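Local coordinates for protein aminoglycoside N(3)-acetyltransferase (Enterobacter cloacae, PDB 6NP3) that acetylates the 3-amino group of 2-deoxystreptamine antibiotics such as gentamicin, using acetyl-CoA as donor, and so probably confers aminoglycoside resistance, at residues A[222-236]-A[248-262]. Residues are numbered along the deposited sequence; the frame is centred on the assembly and turned at random.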
loop_
_atom_site.group_PDB
_atom_site.type_symbol
_atom_site.label_atom_id
_atom_site.label_comp_id
_atom_site.label_asym_id
_atom_site.label_seq_id
_atom_site.Cartn_x
_atom_site.Cartn_y
_atom_site.Cartn_z
ATOM N N ALA A 222 -9.775 -4.835 -10.864
ATOM C CA ALA A 222 -8.739 -5.384 -11.718
ATOM C C ALA A 222 -7.572 -5.906 -10.892
ATOM O O ALA A 222 -6.956 -6.900 -11.275
ATOM C CB ALA A 222 -8.247 -4.352 -12.725
ATOM N N VAL A 223 -7.218 -5.234 -9.792
ATOM C CA VAL A 223 -6.143 -5.744 -8.934
ATOM C C VAL A 223 -6.428 -7.188 -8.544
ATOM O O VAL A 223 -5.568 -8.074 -8.653
ATOM C CB VAL A 223 -5.997 -4.855 -7.687
ATOM C CG1 VAL A 223 -5.055 -5.496 -6.664
ATOM C CG2 VAL A 223 -5.514 -3.509 -8.084
ATOM N N GLU A 224 -7.645 -7.442 -8.058
ATOM C CA GLU A 224 -8.003 -8.788 -7.628
ATOM C C GLU A 224 -7.966 -9.771 -8.779
ATOM O O GLU A 224 -7.482 -10.901 -8.624
ATOM C CB GLU A 224 -9.382 -8.778 -6.965
ATOM C CG GLU A 224 -9.822 -10.154 -6.518
ATOM C CD GLU A 224 -11.086 -10.167 -5.686
ATOM O OE1 GLU A 224 -11.551 -9.096 -5.243
ATOM O OE2 GLU A 224 -11.605 -11.280 -5.470
ATOM N N ARG A 225 -8.510 -9.391 -9.926
ATOM C CA ARG A 225 -8.536 -10.317 -11.045
ATOM C C ARG A 225 -7.131 -10.623 -11.538
ATOM O O ARG A 225 -6.825 -11.775 -11.870
ATOM C CB ARG A 225 -9.406 -9.752 -12.161
ATOM C CG ARG A 225 -10.879 -9.574 -11.753
ATOM C CD ARG A 225 -11.890 -9.905 -12.899
ATOM N NE ARG A 225 -11.537 -11.185 -13.499
ATOM C CZ ARG A 225 -11.322 -11.387 -14.792
ATOM N NH1 ARG A 225 -11.478 -10.407 -15.672
ATOM N NH2 ARG A 225 -10.969 -12.591 -15.208
ATOM N N ILE A 226 -6.271 -9.604 -11.614
ATOM C CA ILE A 226 -4.891 -9.821 -12.038
ATOM C C ILE A 226 -4.175 -10.731 -11.052
ATOM O O ILE A 226 -3.507 -11.689 -11.449
ATOM C CB ILE A 226 -4.154 -8.481 -12.179
ATOM C CG1 ILE A 226 -4.737 -7.642 -13.315
ATOM C CG2 ILE A 226 -2.672 -8.723 -12.370
ATOM C CD1 ILE A 226 -4.293 -6.221 -13.243
ATOM N N ALA A 227 -4.294 -10.436 -9.758
ATOM C CA ALA A 227 -3.536 -11.181 -8.761
ATOM C C ALA A 227 -3.988 -12.634 -8.692
ATOM O O ALA A 227 -3.156 -13.542 -8.566
ATOM C CB ALA A 227 -3.683 -10.494 -7.410
ATOM N N ARG A 228 -5.293 -12.886 -8.787
ATOM C CA ARG A 228 -5.760 -14.271 -8.796
ATOM C C ARG A 228 -5.179 -15.038 -9.975
ATOM O O ARG A 228 -4.728 -16.181 -9.825
ATOM C CB ARG A 228 -7.287 -14.333 -8.881
ATOM C CG ARG A 228 -8.042 -14.133 -7.607
ATOM C CD ARG A 228 -9.553 -14.346 -7.785
ATOM N NE ARG A 228 -10.276 -13.765 -6.656
ATOM C CZ ARG A 228 -10.284 -14.282 -5.432
ATOM N NH1 ARG A 228 -9.616 -15.397 -5.179
ATOM N NH2 ARG A 228 -10.958 -13.687 -4.461
ATOM N N ASP A 229 -5.234 -14.449 -11.172
ATOM C CA ASP A 229 -4.644 -15.081 -12.347
ATOM C C ASP A 229 -3.162 -15.337 -12.121
ATOM O O ASP A 229 -2.682 -16.465 -12.285
ATOM C CB ASP A 229 -4.867 -14.207 -13.586
ATOM C CG ASP A 229 -5.867 -14.805 -14.560
ATOM O OD1 ASP A 229 -6.308 -15.953 -14.369
ATOM O OD2 ASP A 229 -6.218 -14.126 -15.543
ATOM N N TYR A 230 -2.445 -14.318 -11.638
ATOM C CA TYR A 230 -0.998 -14.435 -11.459
ATOM C C TYR A 230 -0.669 -15.579 -10.522
ATOM O O TYR A 230 0.220 -16.388 -10.799
ATOM C CB TYR A 230 -0.435 -13.130 -10.909
ATOM C CG TYR A 230 1.037 -13.122 -10.660
ATOM C CD1 TYR A 230 1.903 -12.852 -11.671
ATOM C CD2 TYR A 230 1.561 -13.374 -9.395
ATOM C CE1 TYR A 230 3.269 -12.786 -11.434
ATOM C CE2 TYR A 230 2.909 -13.342 -9.158
ATOM C CZ TYR A 230 3.756 -13.054 -10.176
ATOM O OH TYR A 230 5.100 -13.005 -9.891
ATOM N N LEU A 231 -1.386 -15.657 -9.411
ATOM C CA LEU A 231 -1.092 -16.679 -8.423
ATOM C C LEU A 231 -1.451 -18.067 -8.921
ATOM O O LEU A 231 -0.864 -19.048 -8.458
ATOM C CB LEU A 231 -1.817 -16.363 -7.120
ATOM C CG LEU A 231 -1.281 -15.112 -6.416
ATOM C CD1 LEU A 231 -2.169 -14.737 -5.231
ATOM C CD2 LEU A 231 0.154 -15.307 -5.935
ATOM N N ALA A 232 -2.358 -18.174 -9.877
ATOM C CA ALA A 232 -2.661 -19.470 -10.468
ATOM C C ALA A 232 -1.622 -19.898 -11.482
ATOM O O ALA A 232 -1.635 -21.064 -11.890
ATOM C CB ALA A 232 -4.014 -19.410 -11.183
ATOM N N ARG A 233 -0.739 -18.986 -11.908
ATOM C CA ARG A 233 0.144 -19.205 -13.037
ATOM C C ARG A 233 1.623 -19.112 -12.703
ATOM O O ARG A 233 2.438 -19.226 -13.622
ATOM C CB ARG A 233 -0.142 -18.155 -14.121
ATOM C CG ARG A 233 -1.451 -18.372 -14.854
ATOM C CD ARG A 233 -1.766 -17.177 -15.741
ATOM N NE ARG A 233 -2.989 -17.355 -16.522
ATOM C CZ ARG A 233 -3.012 -17.583 -17.832
ATOM N NH1 ARG A 233 -1.882 -17.649 -18.519
ATOM N NH2 ARG A 233 -4.172 -17.732 -18.453
ATOM N N THR A 234 1.995 -18.905 -11.436
ATOM C CA THR A 234 3.352 -18.525 -11.066
ATOM C C THR A 234 3.775 -19.268 -9.818
ATOM O O THR A 234 2.991 -19.430 -8.881
ATOM C CB THR A 234 3.413 -17.016 -10.759
ATOM O OG1 THR A 234 2.781 -16.292 -11.817
ATOM C CG2 THR A 234 4.831 -16.541 -10.623
ATOM N N ARG A 235 5.024 -19.698 -9.811
ATOM C CA ARG A 235 5.634 -20.210 -8.593
ATOM C C ARG A 235 5.913 -19.052 -7.651
ATOM O O ARG A 235 6.611 -18.100 -8.018
ATOM C CB ARG A 235 6.913 -20.971 -8.926
ATOM C CG ARG A 235 6.600 -22.281 -9.640
ATOM C CD ARG A 235 7.835 -23.123 -9.857
ATOM N NE ARG A 235 8.370 -23.634 -8.599
ATOM C CZ ARG A 235 9.394 -24.474 -8.519
ATOM N NH1 ARG A 235 9.985 -24.875 -9.627
ATOM N NH2 ARG A 235 9.826 -24.892 -7.341
ATOM N N VAL A 236 5.353 -19.143 -6.456
ATOM C CA VAL A 236 5.442 -18.129 -5.419
ATOM C C VAL A 236 5.603 -18.864 -4.093
ATOM O O VAL A 236 4.811 -19.758 -3.772
ATOM C CB VAL A 236 4.156 -17.281 -5.424
ATOM C CG1 VAL A 236 4.132 -16.350 -4.236
ATOM C CG2 VAL A 236 3.983 -16.512 -6.736
ATOM N N LEU A 248 5.106 -14.623 -0.734
ATOM C CA LEU A 248 6.137 -13.613 -0.967
ATOM C C LEU A 248 6.309 -13.461 -2.470
ATOM O O LEU A 248 6.769 -14.377 -3.153
ATOM C CB LEU A 248 7.434 -14.004 -0.271
ATOM C CG LEU A 248 8.505 -12.934 -0.218
ATOM C CD1 LEU A 248 8.061 -11.697 0.544
ATOM C CD2 LEU A 248 9.743 -13.509 0.446
ATOM N N ILE A 249 5.899 -12.308 -2.979
ATOM C CA ILE A 249 5.712 -12.075 -4.406
ATOM C C ILE A 249 6.743 -11.081 -4.915
ATOM O O ILE A 249 6.984 -10.045 -4.279
ATOM C CB ILE A 249 4.299 -11.489 -4.621
ATOM C CG1 ILE A 249 3.230 -12.508 -4.240
ATOM C CG2 ILE A 249 4.098 -11.015 -6.055
ATOM C CD1 ILE A 249 1.856 -11.939 -4.051
ATOM N N ASP A 250 7.355 -11.374 -6.064
ATOM C CA ASP A 250 8.223 -10.403 -6.715
ATOM C C ASP A 250 7.354 -9.285 -7.294
ATOM O O ASP A 250 6.499 -9.525 -8.162
ATOM C CB ASP A 250 9.068 -11.058 -7.809
ATOM C CG ASP A 250 10.022 -10.076 -8.447
ATOM O OD1 ASP A 250 11.120 -9.879 -7.911
ATOM O OD2 ASP A 250 9.709 -9.421 -9.445
ATOM N N ALA A 251 7.558 -8.058 -6.814
ATOM C CA ALA A 251 6.656 -6.962 -7.152
ATOM C C ALA A 251 6.790 -6.565 -8.611
ATOM O O ALA A 251 5.791 -6.334 -9.302
ATOM C CB ALA A 251 6.924 -5.751 -6.260
ATOM N N ALA A 252 8.020 -6.433 -9.098
ATOM C CA ALA A 252 8.196 -6.069 -10.496
ATOM C C ALA A 252 7.542 -7.093 -11.410
ATOM O O ALA A 252 6.946 -6.738 -12.434
ATOM C CB ALA A 252 9.679 -5.921 -10.823
ATOM N N ASP A 253 7.646 -8.374 -11.057
ATOM C CA ASP A 253 7.076 -9.420 -11.900
ATOM C C ASP A 253 5.553 -9.353 -11.935
ATOM O O ASP A 253 4.958 -9.450 -13.012
ATOM C CB ASP A 253 7.535 -10.793 -11.432
ATOM C CG ASP A 253 7.254 -11.859 -12.454
ATOM O OD1 ASP A 253 7.777 -11.754 -13.578
ATOM O OD2 ASP A 253 6.511 -12.793 -12.129
ATOM N N ILE A 254 4.891 -9.190 -10.788
ATOM C CA ILE A 254 3.425 -9.142 -10.803
ATOM C C ILE A 254 2.922 -7.881 -11.492
ATOM O O ILE A 254 1.906 -7.915 -12.189
ATOM C CB ILE A 254 2.820 -9.324 -9.394
ATOM C CG1 ILE A 254 1.324 -9.696 -9.506
ATOM C CG2 ILE A 254 3.056 -8.102 -8.523
ATOM C CD1 ILE A 254 0.659 -10.042 -8.215
ATOM N N VAL A 255 3.628 -6.763 -11.345
ATOM C CA VAL A 255 3.219 -5.538 -12.027
ATOM C C VAL A 255 3.402 -5.667 -13.529
ATOM O O VAL A 255 2.521 -5.272 -14.309
ATOM C CB VAL A 255 3.934 -4.316 -11.419
ATOM C CG1 VAL A 255 3.713 -3.077 -12.275
ATOM C CG2 VAL A 255 3.407 -4.094 -10.000
ATOM N N SER A 256 4.522 -6.216 -13.988
ATOM C CA SER A 256 4.662 -6.439 -15.422
ATOM C C SER A 256 3.550 -7.352 -15.942
ATOM O O SER A 256 2.930 -7.083 -16.987
ATOM C CB SER A 256 6.036 -7.030 -15.707
ATOM O OG SER A 256 7.052 -6.084 -15.429
ATOM N N PHE A 257 3.269 -8.432 -15.211
ATOM C CA PHE A 257 2.189 -9.330 -15.586
ATOM C C PHE A 257 0.883 -8.568 -15.673
ATOM O O PHE A 257 0.088 -8.775 -16.604
ATOM C CB PHE A 257 2.105 -10.458 -14.564
ATOM C CG PHE A 257 0.951 -11.403 -14.775
ATOM C CD1 PHE A 257 -0.281 -11.142 -14.213
ATOM C CD2 PHE A 257 1.103 -12.557 -15.517
ATOM C CE1 PHE A 257 -1.343 -11.999 -14.388
ATOM C CE2 PHE A 257 0.020 -13.409 -15.699
ATOM C CZ PHE A 257 -1.168 -13.152 -15.104
ATOM N N GLY A 258 0.646 -7.652 -14.737
ATOM C CA GLY A 258 -0.616 -6.931 -14.730
ATOM C C GLY A 258 -0.760 -5.935 -15.863
ATOM O O GLY A 258 -1.854 -5.780 -16.433
ATOM N N ILE A 259 0.334 -5.275 -16.246
ATOM C CA ILE A 259 0.313 -4.414 -17.428
ATOM C C ILE A 259 -0.058 -5.235 -18.658
ATOM O O ILE A 259 -0.905 -4.841 -19.473
ATOM C CB ILE A 259 1.670 -3.706 -17.604
ATOM C CG1 ILE A 259 1.927 -2.767 -16.418
ATOM C CG2 ILE A 259 1.743 -2.963 -18.938
ATOM C CD1 ILE A 259 3.368 -2.302 -16.339
ATOM N N GLU A 260 0.632 -6.360 -18.845
ATOM C CA GLU A 260 0.336 -7.239 -19.972
ATOM C C GLU A 260 -1.107 -7.731 -19.923
ATOM O O GLU A 260 -1.776 -7.824 -20.964
ATOM C CB GLU A 260 1.316 -8.413 -19.989
ATOM C CG GLU A 260 2.740 -8.010 -20.225
ATOM C CD GLU A 260 3.732 -9.155 -20.094
ATOM O OE1 GLU A 260 3.318 -10.331 -20.098
ATOM O OE2 GLU A 260 4.942 -8.870 -19.987
ATOM N N TRP A 261 -1.604 -8.062 -18.737
ATOM C CA TRP A 261 -2.941 -8.621 -18.579
ATOM C C TRP A 261 -3.986 -7.612 -19.027
ATOM O O TRP A 261 -4.903 -7.941 -19.796
ATOM C CB TRP A 261 -3.134 -8.992 -17.107
ATOM C CG TRP A 261 -4.343 -9.753 -16.719
ATOM C CD1 TRP A 261 -4.406 -11.097 -16.490
ATOM C CD2 TRP A 261 -5.647 -9.235 -16.433
ATOM N NE1 TRP A 261 -5.669 -11.455 -16.098
ATOM C CE2 TRP A 261 -6.454 -10.331 -16.062
ATOM C CE3 TRP A 261 -6.221 -7.956 -16.473
ATOM C CZ2 TRP A 261 -7.789 -10.186 -15.714
ATOM C CZ3 TRP A 261 -7.547 -7.815 -16.127
ATOM C CH2 TRP A 261 -8.318 -8.927 -15.760
ATOM N N LEU A 262 -3.862 -6.369 -18.557
ATOM C CA LEU A 262 -4.777 -5.309 -18.951
ATOM C C LEU A 262 -4.679 -5.019 -20.441
ATOM O O LEU A 262 -5.704 -4.873 -21.121
ATOM C CB LEU A 262 -4.489 -4.040 -18.151
ATOM C CG LEU A 262 -4.887 -4.127 -16.681
ATOM C CD1 LEU A 262 -4.214 -3.014 -15.899
ATOM C CD2 LEU A 262 -6.403 -4.106 -16.486
HETATM O O HOH W 1 6.324 -13.525 -7.520
#
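Ile-226 and Gly-258 bring the backbones of helix 222-233 and helix 251-262 nearest, with their CA atoms 5.8 Å apart; the two axes run at 114° to each other. Strand 244-250 of the mixed sheet leads straight into the second helix, and Val-236 CG1 packs on Ile-249 CG1 of that strand. Lacking a side chain, Gly-258 lets CG2 of Ile-226 settle on its CA, and Ile-226 enters as a knob beside Phe-257 and Leu-262, laying CG1 over one face of the Trp-261 indole in a CH-pi contact. Phe-257 answers from the other helix, lodged among Ile-226, Asp-229, Tyr-230 and Arg-233. The edge of Tyr-230 points at its face in a T-shaped pair, centroids 5.2 Å apart and planes at 71°. With CG anti to the backbone N, the phenol is sandwiched between Ile-254 CG1 and, on the opposite face, Thr-234 OG1. Tyr-230 OH donates to Asp-253 OD2 at 2.7 Å, and a water bridges this hydroxyl to Asp-250 N; in its modelled conformer, Asp-250 N-caps the helix, OD2 accepting from Asp-253 N. Beyond the crossing, Trp-261 NE1 gives a nearly straight bond (2.8 Å) to the anti lone pair of OD2 in the modelled conformer of Asp-229. That off-axis bond would hold the indole turned, whereas Asp-253 anchors only the hydroxyl end of Tyr-230, whose ring is held by packing.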